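Local coordinates for adapter protein mecA 2 (Bacillus subtilis, PDB 3JTN) that acts as an adaptor targeting unfolded and aggregated proteins to the ClpC protease, the modelled C-terminal domain being the part that interacts with ClpC, at residues E18-Q21 / R22-I25; G45-A49 / E50-A54. All coordinates share one frame; numbering follows the deposited sequence.

Interaction 1 of 2, residues E18-Q21 / R22-I25; sequences ESLQ and RIGI
Leu20 and Ile25 meet where helix 10-22 ends and the chain turns back on itself, and backbone hydrogen bonds carry most of this local contact. Two still follow the helical pattern: Arg22 N donates to Glu18 O at 2.9 Å, and Ile23 N to Ser19 O at 3.0 Å, the latter donor lying in the carbonyl plane. The next two break with it. Ile25 N reaches back five residues to Leu20 O at 2.8 Å, tilted from the carbonyl plane. Gly24 N sits above the plane of the Gln21 carbonyl, 3.1 Å from Gln21 O and away from the lone-pair directions of that oxygen, although the N-H...O angle is 156°.

The apolar contacts lie beside these bonds. Leu20 CB faces Ile25 CB at 4.1 Å, and both side chains continue onto Leu41 of strand 36-41; Leu20 also packs on Val83 of helix 82-87. Ile23 puts CG1 between its own N and carbonyl carbon (chi1 73°), which lays that branch alongside the helix end, CG1 3.4 Å from Leu20 O, while its CD1 tip touches Leu20 CD2 loosely.

Among the polar side chains, Ser19 OG bonds to Tyr59 OH, and Glu18 turns its carboxylate to Gln87 in a weak bond; it makes no salt bridge with Arg22.

The 6→1 bond from Ile25 N and the 5→2 bond from Gly24 N, closed over Gly24 with its positive phi of 71°, make a Schellman motif: Gly24 is the C-prime residue that ends helix 10-22 and sends the chain toward strand 29-33.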
# COMPACT_ATOMS: atom_id res chain seq x y z
N GLU A 18 10.32 0.15 -0.64
CA GLU A 18 11.64 0.57 -0.19
C GLU A 18 11.53 1.82 0.66
O GLU A 18 12.19 1.96 1.69
CB GLU A 18 12.58 0.83 -1.38
CG GLU A 18 13.96 1.35 -0.97
CD GLU A 18 14.55 0.58 0.21
OE1 GLU A 18 14.80 1.20 1.27
OE2 GLU A 18 14.77 -0.64 0.07
N SER A 19 10.66 2.74 0.25
CA SER A 19 10.52 3.99 0.96
C SER A 19 9.78 3.71 2.27
O SER A 19 10.20 4.17 3.33
CB SER A 19 9.76 5.02 0.13
OG SER A 19 10.53 5.42 -0.98
N LEU A 20 8.71 2.92 2.21
CA LEU A 20 7.95 2.60 3.42
C LEU A 20 8.82 1.89 4.46
O LEU A 20 8.76 2.21 5.65
CB LEU A 20 6.71 1.77 3.09
CG LEU A 20 5.66 2.40 2.18
CD1 LEU A 20 4.39 1.59 2.22
CD2 LEU A 20 5.38 3.83 2.59
N GLN A 21 9.61 0.92 4.02
CA GLN A 21 10.57 0.26 4.90
C GLN A 21 11.58 1.27 5.46
O GLN A 21 11.97 1.20 6.62
CB GLN A 21 11.30 -0.85 4.16
CG GLN A 21 12.40 -1.50 4.97
CD GLN A 21 13.16 -2.54 4.18
OE1 GLN A 21 12.91 -3.74 4.31
NE2 GLN A 21 14.08 -2.08 3.34
N ARG A 22 12.00 2.21 4.62
CA ARG A 22 12.90 3.25 5.06
C ARG A 22 12.28 3.97 6.27
O ARG A 22 12.96 4.23 7.26
CB ARG A 22 13.17 4.26 3.94
CG ARG A 22 14.57 4.84 3.93
CD ARG A 22 14.58 6.32 3.56
NE ARG A 22 14.54 7.08 4.80
CZ ARG A 22 13.65 8.02 5.11
NH1 ARG A 22 12.71 8.41 4.25
NH2 ARG A 22 13.74 8.60 6.30
N ILE A 23 10.99 4.30 6.18
CA ILE A 23 10.35 5.08 7.23
C ILE A 23 9.67 4.23 8.30
O ILE A 23 8.73 4.67 8.97
CB ILE A 23 9.42 6.17 6.67
CG1 ILE A 23 8.14 5.57 6.12
CG2 ILE A 23 10.15 6.99 5.58
CD1 ILE A 23 7.22 6.59 5.46
N GLY A 24 10.15 3.00 8.45
CA GLY A 24 9.67 2.11 9.49
C GLY A 24 8.26 1.56 9.32
O GLY A 24 7.72 0.97 10.26
N ILE A 25 7.65 1.75 8.15
CA ILE A 25 6.32 1.18 7.88
C ILE A 25 6.48 -0.16 7.17
O ILE A 25 6.64 -0.22 5.95
CB ILE A 25 5.47 2.10 6.98
CG1 ILE A 25 5.22 3.45 7.65
CG2 ILE A 25 4.15 1.44 6.63
CD1 ILE A 25 5.20 3.39 9.12

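Interaction 2 of 2, residues G45-A49 / E50-A54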
# COMPACT_ATOMS: atom_id res chain seq x y z
N GLY A 45 3.35 4.00 11.71
CA GLY A 45 4.49 4.09 12.60
C GLY A 45 4.48 5.39 13.39
O GLY A 45 3.46 5.80 13.95
N SER A 46 5.64 6.04 13.44
CA SER A 46 5.81 7.28 14.18
C SER A 46 5.34 8.45 13.35
O SER A 46 5.43 9.60 13.76
CB SER A 46 7.29 7.46 14.53
OG SER A 46 8.09 7.22 13.39
N HIS A 47 4.81 8.14 12.17
CA HIS A 47 4.49 9.15 11.18
C HIS A 47 3.04 9.57 11.17
O HIS A 47 2.15 8.90 11.71
CB HIS A 47 4.90 8.66 9.78
CG HIS A 47 6.32 8.22 9.69
ND1 HIS A 47 7.37 9.07 9.97
CD2 HIS A 47 6.87 7.03 9.37
CE1 HIS A 47 8.51 8.41 9.83
NE2 HIS A 47 8.24 7.18 9.46
N THR A 48 2.82 10.71 10.54
CA THR A 48 1.51 11.30 10.41
C THR A 48 0.88 10.75 9.14
O THR A 48 1.51 9.97 8.43
CB THR A 48 1.65 12.83 10.33
OG1 THR A 48 0.42 13.45 10.71
CG2 THR A 48 2.04 13.26 8.94
N ALA A 49 -0.36 11.12 8.86
CA ALA A 49 -1.00 10.66 7.64
C ALA A 49 -0.44 11.42 6.45
O ALA A 49 -0.16 10.84 5.41
CB ALA A 49 -2.51 10.84 7.71
N GLU A 50 -0.28 12.73 6.62
CA GLU A 50 0.25 13.59 5.57
C GLU A 50 1.64 13.11 5.16
O GLU A 50 1.96 13.11 3.98
CB GLU A 50 0.32 15.04 6.05
CG GLU A 50 -1.02 15.64 6.46
CD GLU A 50 -1.54 15.08 7.78
OE1 GLU A 50 -0.74 14.94 8.73
OE2 GLU A 50 -2.75 14.80 7.86
N GLY A 51 2.44 12.72 6.14
CA GLY A 51 3.77 12.19 5.88
C GLY A 51 3.75 10.96 4.99
O GLY A 51 4.38 10.93 3.94
N VAL A 52 3.01 9.94 5.42
CA VAL A 52 2.95 8.69 4.68
C VAL A 52 2.23 8.85 3.36
O VAL A 52 2.69 8.36 2.33
CB VAL A 52 2.31 7.58 5.51
CG1 VAL A 52 2.26 6.28 4.71
CG2 VAL A 52 3.08 7.38 6.82
N VAL A 53 1.10 9.55 3.37
CA VAL A 53 0.37 9.83 2.13
C VAL A 53 1.26 10.54 1.13
O VAL A 53 1.33 10.16 -0.03
CB VAL A 53 -0.90 10.68 2.38
CG1 VAL A 53 -1.26 11.47 1.13
CG2 VAL A 53 -2.04 9.78 2.80
N ALA A 54 1.95 11.59 1.59
CA ALA A 54 2.87 12.32 0.74
C ALA A 54 3.78 11.34 0.00
O ALA A 54 3.97 11.46 -1.21
CB ALA A 54 3.69 13.31 1.55
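Thr48 OG1 stands anti to its own N (chi1 -158°), and Glu50, with CG beside its backbone N and the chain bent at chi2 (72°), folds its carboxylate back to meet that hydroxyl. The result is a 2.7 Å hydrogen bond from Thr48 OG1 to Glu50 OE1, the oxygen being approached nearly end-on to its C-O bond. The two side chains run at a slant to one another, on the exposed side of the first helical turn.

Behind them the backbone settles into helix. Val53 N donates to Ala49 O at 2.7 Å, close to straight on both sides; Val52 N to Thr48 O, at 3.4 Å, is aligned but weak.

Apolar packing involves Val52, the buried residue of the turn. Its CG2 lies 3.7 Å from His47 CB and obliquely to the imidazole, whose NE2 has its polar partner in Ile23 of the preceding helix-end loop; one face of that ring has Ser46 OG above its centre. Val53 packs on Ile3 and Tyr5 of strand 3-7.

Thr48 occupies the N-cap position of helix 49-59, but its hydroxyl is spent on the carboxylate of Glu50 and makes no capping bond to the backbone.

Interaction 1 closes one helix and interaction 2 opens the next, in series along the chain, with strands 29-33 and 36-41 between them. Their centres are about 11 Å apart, yet they touch. Ile23 O, just past the end of helix 10-22, lies 2.6 Å from His47 NE2 in a probable hydrogen bond, which ties the loop before strand 29-33 to the loop leading into helix 49-59. Beside it, Ile25 CD1 packs 4.0 Å from His47 CD2 and also against the backbone of Gly45. His47 thus touches both contacts, its ring meeting Ile23 and Ile25, its CB meeting Val52. In this way two helix junctions are brought together in the C-terminal, ClpC-interacting domain.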